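Local coordinates for protein amidase, hydantoinase/carbamoylase family (Paraburkholderia phymatum, PDB 6C0D) that probably hydrolyses N-carbamoyl-L-amino acids as a zinc-binding homodimeric amidase of the peptidase M20 family, at residues L63-R76 and E123-E135. Residues are numbered along the deposited sequence; the frame is centred on the assembly and turned at random. Where two conformers were deposited one is given.
Sequences LDAAIDGVGTVFGR and EFAVDVASWIDEE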
ATOM      1  N   LEU A  63      41.444  32.427  -3.555  1.00 23.30           N
ATOM      2  CA  LEU A  63      41.693  31.025  -3.857  1.00 22.24           C
ATOM      3  C   LEU A  63      41.840  30.812  -5.366  1.00 25.79           C
ATOM      4  O   LEU A  63      41.372  31.611  -6.180  1.00 27.75           O
ATOM      5  CB  LEU A  63      40.554  30.157  -3.323  1.00 23.66           C
ATOM      6  CG  LEU A  63      40.220  30.366  -1.837  1.00 25.21           C
ATOM      7  CD1 LEU A  63      38.924  29.636  -1.464  1.00 19.81           C
ATOM      8  CD2 LEU A  63      41.373  29.857  -0.981  1.00 23.35           C
ATOM      9  N   ASP A  64      42.532  29.726  -5.721  1.00 23.96           N
ATOM     10  CA  ASP A  64      42.636  29.253  -7.103  0.59 30.12           C
ATOM     11  C   ASP A  64      41.408  28.386  -7.363  1.00 29.98           C
ATOM     12  O   ASP A  64      41.365  27.224  -6.956  1.00 28.44           O
ATOM     13  CB  ASP A  64      43.940  28.478  -7.279  0.59 29.64           C
ATOM     14  CG  ASP A  64      44.047  27.776  -8.616  0.59 32.18           C
ATOM     15  OD1 ASP A  64      43.390  28.194  -9.586  0.59 37.50           O
ATOM     16  OD2 ASP A  64      44.812  26.792  -8.690  0.59 45.49           O
ATOM     17  N   ALA A  65      40.407  28.946  -8.039  1.00 30.13           N
ATOM     18  CA  ALA A  65      39.078  28.343  -8.075  1.00 28.59           C
ATOM     19  C   ALA A  65      38.626  28.029  -9.490  1.00 33.05           C
ATOM     20  O   ALA A  65      38.872  28.804 -10.416  1.00 33.05           O
ATOM     21  CB  ALA A  65      38.053  29.279  -7.425  1.00 32.47           C
ATOM     22  N   ALA A  66      37.905  26.919  -9.637  1.00 30.41           N
ATOM     23  CA  ALA A  66      37.357  26.529 -10.930  1.00 35.37           C
ATOM     24  C   ALA A  66      36.261  25.487 -10.731  1.00 32.90           C
ATOM     25  O   ALA A  66      36.252  24.758  -9.740  1.00 28.80           O
ATOM     26  CB  ALA A  66      38.448  25.967 -11.851  1.00 33.36           C
ATOM     27  N   ILE A  67      35.344  25.428 -11.690  1.00 36.59           N
ATOM     28  CA  ILE A  67      34.430  24.295 -11.819  1.00 33.21           C
ATOM     29  C   ILE A  67      35.172  23.193 -12.568  1.00 37.14           C
ATOM     30  O   ILE A  67      35.667  23.419 -13.678  1.00 35.47           O
ATOM     31  CB  ILE A  67      33.152  24.704 -12.570  1.00 34.05           C
ATOM     32  CG1 ILE A  67      32.520  25.944 -11.933  1.00 31.96           C
ATOM     33  CG2 ILE A  67      32.165  23.541 -12.626  1.00 33.99           C
ATOM     34  CD1 ILE A  67      31.389  26.561 -12.751  1.00 32.74           C
ATOM     35  N   ASP A  68      35.258  21.999 -11.974  1.00 34.98           N
ATOM     36  CA  ASP A  68      36.104  20.963 -12.558  1.00 35.02           C
ATOM     37  C   ASP A  68      35.307  20.106 -13.548  1.00 39.08           C
ATOM     38  O   ASP A  68      34.153  20.392 -13.876  1.00 37.67           O
ATOM     39  CB  ASP A  68      36.778  20.130 -11.456  1.00 30.91           C
ATOM     40  CG  ASP A  68      35.918  18.963 -10.958  1.00 37.68           C
ATOM     41  OD1 ASP A  68      34.683  18.976 -11.143  1.00 35.70           O
ATOM     42  OD2 ASP A  68      36.494  18.020 -10.366  1.00 35.61           O
ATOM     43  N   GLY A  69      35.929  19.023 -14.014  1.00 35.41           N
ATOM     44  CA  GLY A  69      35.391  18.164 -15.052  1.00 38.53           C
ATOM     45  C   GLY A  69      34.129  17.407 -14.682  1.00 44.75           C
ATOM     46  O   GLY A  69      33.474  16.880 -15.584  1.00 40.01           O
ATOM     47  N   VAL A  70      33.776  17.313 -13.400  1.00 38.53           N
ATOM     48  CA  VAL A  70      32.506  16.702 -13.020  1.00 37.17           C
ATOM     49  C   VAL A  70      31.521  17.715 -12.469  1.00 35.73           C
ATOM     50  O   VAL A  70      30.386  17.342 -12.138  1.00 35.25           O
ATOM     51  CB  VAL A  70      32.700  15.540 -12.027  1.00 34.73           C
ATOM     52  CG1 VAL A  70      33.424  14.375 -12.708  1.00 38.77           C
ATOM     53  CG2 VAL A  70      33.455  15.998 -10.772  1.00 36.40           C
ATOM     54  N   GLY A  71      31.895  18.989 -12.393  1.00 36.18           N
ATOM     55  CA  GLY A  71      31.012  20.009 -11.871  1.00 34.70           C
ATOM     56  C   GLY A  71      31.265  20.398 -10.431  1.00 31.46           C
ATOM     57  O   GLY A  71      30.514  21.218  -9.888  1.00 32.17           O
ATOM     58  N   THR A  72      32.287  19.837  -9.790  1.00 31.19           N
ATOM     59  CA  THR A  72      32.655  20.296  -8.458  1.00 28.94           C
ATOM     60  C   THR A  72      33.236  21.703  -8.551  1.00 28.14           C
ATOM     61  O   THR A  72      33.965  22.024  -9.494  1.00 29.78           O
ATOM     62  CB  THR A  72      33.666  19.328  -7.835  1.00 27.26           C
ATOM     63  OG1 THR A  72      32.991  18.125  -7.444  1.00 28.00           O
ATOM     64  CG2 THR A  72      34.386  19.945  -6.625  1.00 23.25           C
ATOM     65  N   VAL A  73      32.885  22.563  -7.600  1.00 26.25           N
ATOM     66  CA  VAL A  73      33.552  23.855  -7.478  1.00 26.40           C
ATOM     67  C   VAL A  73      34.616  23.682  -6.413  1.00 24.93           C
ATOM     68  O   VAL A  73      34.301  23.306  -5.274  1.00 24.25           O
ATOM     69  CB  VAL A  73      32.586  24.995  -7.113  1.00 27.72           C
ATOM     70  CG1 VAL A  73      33.276  26.344  -7.374  1.00 28.04           C
ATOM     71  CG2 VAL A  73      31.307  24.899  -7.920  1.00 26.87           C
ATOM     72  N   PHE A  74      35.872  23.929  -6.776  1.00 25.12           N
ATOM     73  CA  PHE A  74      36.970  23.758  -5.838  1.00 20.72           C
ATOM     74  C   PHE A  74      37.840  25.005  -5.850  1.00 26.44           C
ATOM     75  O   PHE A  74      38.329  25.415  -6.910  1.00 28.42           O
ATOM     76  CB  PHE A  74      37.801  22.513  -6.169  1.00 24.50           C
ATOM     77  CG  PHE A  74      38.644  22.044  -5.013  1.00 23.31           C
ATOM     78  CD1 PHE A  74      38.108  21.205  -4.043  1.00 23.30           C
ATOM     79  CD2 PHE A  74      39.956  22.484  -4.868  1.00 24.43           C
ATOM     80  CE1 PHE A  74      38.877  20.792  -2.954  1.00 21.24           C
ATOM     81  CE2 PHE A  74      40.734  22.071  -3.777  1.00 24.30           C
ATOM     82  CZ  PHE A  74      40.189  21.230  -2.823  1.00 22.31           C
ATOM     83  N   GLY A  75      38.027  25.598  -4.676  1.00 22.70           N
ATOM     84  CA  GLY A  75      38.902  26.735  -4.507  1.00 23.13           C
ATOM     85  C   GLY A  75      40.109  26.305  -3.701  1.00 20.19           C
ATOM     86  O   GLY A  75      40.001  26.055  -2.492  1.00 22.66           O
ATOM     87  N   ARG A  76      41.252  26.177  -4.370  1.00 21.26           N
ATOM     88  CA  ARG A  76      42.471  25.683  -3.741  1.00 20.96           C
ATOM     89  C   ARG A  76      43.258  26.864  -3.186  1.00 24.17           C
ATOM     90  O   ARG A  76      43.444  27.872  -3.873  1.00 23.78           O
ATOM     91  CB  ARG A  76      43.312  24.917  -4.761  1.00 22.74           C
ATOM     92  CG  ARG A  76      44.525  24.141  -4.214  1.00 22.33           C
ATOM     93  CD  ARG A  76      45.214  23.448  -5.392  1.00 26.20           C
ATOM     94  NE  ARG A  76      46.318  22.557  -5.018  1.00 30.61           N
ATOM     95  CZ  ARG A  76      47.598  22.927  -4.993  1.00 40.56           C
ATOM     96  NH1 ARG A  76      47.928  24.182  -5.281  1.00 33.71           N
ATOM     97  NH2 ARG A  76      48.550  22.049  -4.680  1.00 31.30           N
ATOM     98  N   GLU A 123      48.962  32.198   7.402  1.00 19.73           N
ATOM     99  CA  GLU A 123      49.744  31.236   6.631  1.00 22.62           C
ATOM    100  C   GLU A 123      48.985  29.950   6.316  1.00 21.86           C
ATOM    101  O   GLU A 123      49.426  29.196   5.442  1.00 24.18           O
ATOM    102  CB  GLU A 123      51.034  30.875   7.379  1.00 21.55           C
ATOM    103  CG  GLU A 123      51.918  32.064   7.616  1.00 23.68           C
ATOM    104  CD  GLU A 123      53.160  31.734   8.429  1.00 32.05           C
ATOM    105  OE1 GLU A 123      53.461  30.530   8.614  1.00 29.31           O
ATOM    106  OE2 GLU A 123      53.829  32.688   8.882  1.00 33.36           O
ATOM    107  N   PHE A 124      47.872  29.668   6.998  1.00 18.94           N
ATOM    108  CA  PHE A 124      47.297  28.328   6.939  1.00 18.63           C
ATOM    109  C   PHE A 124      46.552  28.119   5.625  1.00 23.23           C
ATOM    110  O   PHE A 124      45.641  28.887   5.298  1.00 22.70           O
ATOM    111  CB  PHE A 124      46.320  28.105   8.092  1.00 19.56           C
ATOM    112  CG  PHE A 124      46.912  28.265   9.476  1.00 22.86           C
ATOM    113  CD1 PHE A 124      48.279  28.338   9.691  1.00 26.69           C
ATOM    114  CD2 PHE A 124      46.052  28.334  10.574  1.00 24.67           C
ATOM    115  CE1 PHE A 124      48.782  28.482  10.988  1.00 26.83           C
ATOM    116  CE2 PHE A 124      46.546  28.473  11.863  1.00 24.17           C
ATOM    117  CZ  PHE A 124      47.901  28.551  12.067  1.00 21.31           C
ATOM    118  N   ALA A 125      46.894  27.051   4.897  1.00 21.23           N
ATOM    119  CA  ALA A 125      46.175  26.729   3.670  1.00 19.57           C
ATOM    120  C   ALA A 125      44.792  26.163   3.993  1.00 17.29           C
ATOM    121  O   ALA A 125      44.669  25.168   4.717  1.00 20.24           O
ATOM    122  CB  ALA A 125      46.981  25.740   2.820  1.00 20.08           C
ATOM    123  N   VAL A 126      43.752  26.797   3.447  1.00 18.08           N
ATOM    124  CA  VAL A 126      42.372  26.316   3.552  1.00 17.98           C
ATOM    125  C   VAL A 126      41.806  26.222   2.138  1.00 19.78           C
ATOM    126  O   VAL A 126      41.814  27.219   1.409  1.00 20.91           O
ATOM    127  CB  VAL A 126      41.504  27.253   4.407  1.00 16.69           C
ATOM    128  CG1 VAL A 126      40.048  26.719   4.468  1.00 16.22           C
ATOM    129  CG2 VAL A 126      42.111  27.407   5.816  1.00 20.96           C
ATOM    130  N   ASP A 127      41.351  25.025   1.744  1.00 17.88           N
ATOM    131  CA  ASP A 127      40.667  24.790   0.472  1.00 18.76           C
ATOM    132  C   ASP A 127      39.160  24.764   0.726  1.00 18.67           C
ATOM    133  O   ASP A 127      38.717  24.405   1.820  1.00 19.42           O
ATOM    134  CB  ASP A 127      41.064  23.449  -0.178  1.00 17.41           C
ATOM    135  CG  ASP A 127      42.556  23.326  -0.512  1.00 21.75           C
ATOM    136  OD1 ASP A 127      43.294  24.338  -0.601  1.00 19.91           O
ATOM    137  OD2 ASP A 127      42.989  22.171  -0.748  1.00 21.65           O
ATOM    138  N   VAL A 128      38.366  25.139  -0.285  1.00 16.84           N
ATOM    139  CA  VAL A 128      36.910  25.163  -0.148  1.00 19.22           C
ATOM    140  C   VAL A 128      36.277  24.361  -1.276  1.00 20.99           C
ATOM    141  O   VAL A 128      36.651  24.531  -2.440  1.00 22.56           O
ATOM    142  CB  VAL A 128      36.378  26.618  -0.154  1.00 18.20           C
ATOM    143  CG1 VAL A 128      34.872  26.646   0.033  1.00 18.34           C
ATOM    144  CG2 VAL A 128      37.075  27.435   0.931  1.00 21.67           C
ATOM    145  N   ALA A 129      35.265  23.544  -0.957  1.00 18.76           N
ATOM    146  CA  ALA A 129      34.686  22.664  -1.971  1.00 21.46           C
ATOM    147  C   ALA A 129      33.163  22.659  -1.959  1.00 21.34           C
ATOM    148  O   ALA A 129      32.538  22.684  -0.892  1.00 19.96           O
ATOM    149  CB  ALA A 129      35.160  21.219  -1.790  1.00 22.29           C
ATOM    150  N   SER A 130      32.577  22.588  -3.159  1.00 22.25           N
ATOM    151  CA  SER A 130      31.190  22.156  -3.350  1.00 21.20           C
ATOM    152  C   SER A 130      31.226  20.905  -4.223  1.00 22.41           C
ATOM    153  O   SER A 130      31.390  21.004  -5.446  1.00 24.67           O
ATOM    154  CB  SER A 130      30.329  23.247  -3.989  1.00 25.14           C
ATOM    155  OG  SER A 130      29.036  22.733  -4.298  1.00 27.80           O
ATOM    156  N   TRP A 131      31.087  19.733  -3.601  1.00 22.62           N
ATOM    157  CA  TRP A 131      31.135  18.478  -4.349  1.00 24.10           C
ATOM    158  C   TRP A 131      29.873  18.312  -5.179  1.00 24.92           C
ATOM    159  O   TRP A 131      28.763  18.445  -4.657  1.00 28.60           O
ATOM    160  CB  TRP A 131      31.266  17.290  -3.398  1.00 24.66           C
ATOM    161  CG  TRP A 131      32.281  17.468  -2.317  1.00 22.25           C
ATOM    162  CD1 TRP A 131      32.045  17.566  -0.970  1.00 20.65           C
ATOM    163  CD2 TRP A 131      33.700  17.586  -2.486  1.00 20.94           C
ATOM    164  NE1 TRP A 131      33.237  17.714  -0.292  1.00 19.84           N
ATOM    165  CE2 TRP A 131      34.265  17.740  -1.198  1.00 20.77           C
ATOM    166  CE3 TRP A 131      34.551  17.563  -3.604  1.00 24.97           C
ATOM    167  CZ2 TRP A 131      35.636  17.869  -0.995  1.00 21.31           C
ATOM    168  CZ3 TRP A 131      35.917  17.710  -3.404  1.00 24.04           C
ATOM    169  CH2 TRP A 131      36.446  17.859  -2.109  1.00 20.61           C
ATOM    170  N   ILE A 132      30.031  17.978  -6.465  1.00 26.09           N
ATOM    171  CA  ILE A 132      28.872  17.845  -7.349  1.00 28.12           C
ATOM    172  C   ILE A 132      28.019  16.649  -6.931  1.00 31.05           C
ATOM    173  O   ILE A 132      28.535  15.605  -6.510  1.00 29.64           O
ATOM    174  CB  ILE A 132      29.326  17.721  -8.822  1.00 30.00           C
ATOM    175  CG1 ILE A 132      28.132  17.750  -9.789  1.00 32.32           C
ATOM    176  CG2 ILE A 132      30.118  16.425  -9.048  1.00 32.24           C
ATOM    177  CD1 ILE A 132      27.388  19.078  -9.808  1.00 32.14           C
ATOM    178  N   ASP A 133      26.696  16.815  -7.026  1.00 30.04           N
ATOM    179  CA  ASP A 133      25.711  15.724  -7.006  1.00 31.71           C
ATOM    180  C   ASP A 133      25.794  14.838  -5.763  1.00 30.74           C
ATOM    181  O   ASP A 133      25.683  13.611  -5.839  1.00 35.01           O
ATOM    182  CB  ASP A 133      25.793  14.864  -8.275  1.00 34.17           C
ATOM    183  CG  ASP A 133      24.430  14.305  -8.672  1.00 40.32           C
ATOM    184  OD1 ASP A 133      23.419  14.915  -8.254  1.00 36.46           O
ATOM    185  OD2 ASP A 133      24.355  13.269  -9.381  1.00 41.71           O
ATOM    186  N   GLU A 134      25.905  15.468  -4.599  1.00 28.67           N
ATOM    187  CA  GLU A 134      25.715  14.709  -3.367  1.00 30.36           C
ATOM    188  C   GLU A 134      24.326  14.077  -3.331  1.00 31.94           C
ATOM    189  O   GLU A 134      24.160  12.965  -2.823  1.00 35.74           O
ATOM    190  CB  GLU A 134      25.929  15.615  -2.154  1.00 29.17           C
ATOM    191  CG  GLU A 134      25.905  14.910  -0.810  1.00 34.20           C
ATOM    192  CD  GLU A 134      24.498  14.716  -0.268  1.00 36.31           C
ATOM    193  OE1 GLU A 134      23.558  15.393  -0.751  1.00 36.45           O
ATOM    194  OE2 GLU A 134      24.332  13.862   0.626  1.00 35.99           O
ATOM    195  N   GLU A 135      23.321  14.768  -3.875  1.00 37.02           N
ATOM    196  CA  GLU A 135      21.939  14.304  -3.808  1.00 37.41           C
ATOM    197  C   GLU A 135      21.609  13.251  -4.856  1.00 42.08           C
ATOM    198  O   GLU A 135      20.521  12.669  -4.801  1.00 39.43           O
ATOM    199  CB  GLU A 135      20.977  15.493  -3.946  1.00 33.04           C
ATOM    200  CG  GLU A 135      21.215  16.600  -2.905  1.00 36.62           C
ATOM    201  CD  GLU A 135      20.603  16.280  -1.546  1.00 48.64           C
ATOM    202  OE1 GLU A 135      20.147  15.130  -1.347  1.00 44.07           O
ATOM    203  OE2 GLU A 135      20.567  17.191  -0.683  1.00 45.68           O
TER
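The ring of Phe-74 carries the carbonyl oxygen of Val-128 over one face, offset toward the rim, while Trp-131 meets its edge, CH2 lying 3.9 Å from Phe-74 CE1. Ala-129 CB sits over a face of the indole and also touches Phe-74 CD1 at 3.7 Å. Phe-74 CZ comes within 3.6 Å of Asp-127 CB because the side chain swings away from its own N (chi1 -161°) and lies beside its carbonyl carbon; the Asp-127 carboxylate, turned 69° from the ring, is engaged by Arg-188 and Gln-189. The ring belongs to the second strand of a beta hairpin, strands 64-67 and 73-76, which pairs antiparallel with strand 125-130 in the metal-binding domain of this M20 fold; helix 102-117 covers Val-128 and Ser-130 on the other face. Gly-75 N donates almost straight to Val-128 O (2.8 Å, 178°), and Ser-130 N to Val-73 O. In the hairpin's type I turn, Asp-68 OD1 accepts from Val-70 N, an Asx turn, and from Thr-72 N on the opposite face of its carboxylate. Beyond the paired strands, Ile-132 N bonds to Thr-72 OG1 at 3.1 Å, and the chain runs on to Glu-135, a predicted ligand of a second zinc.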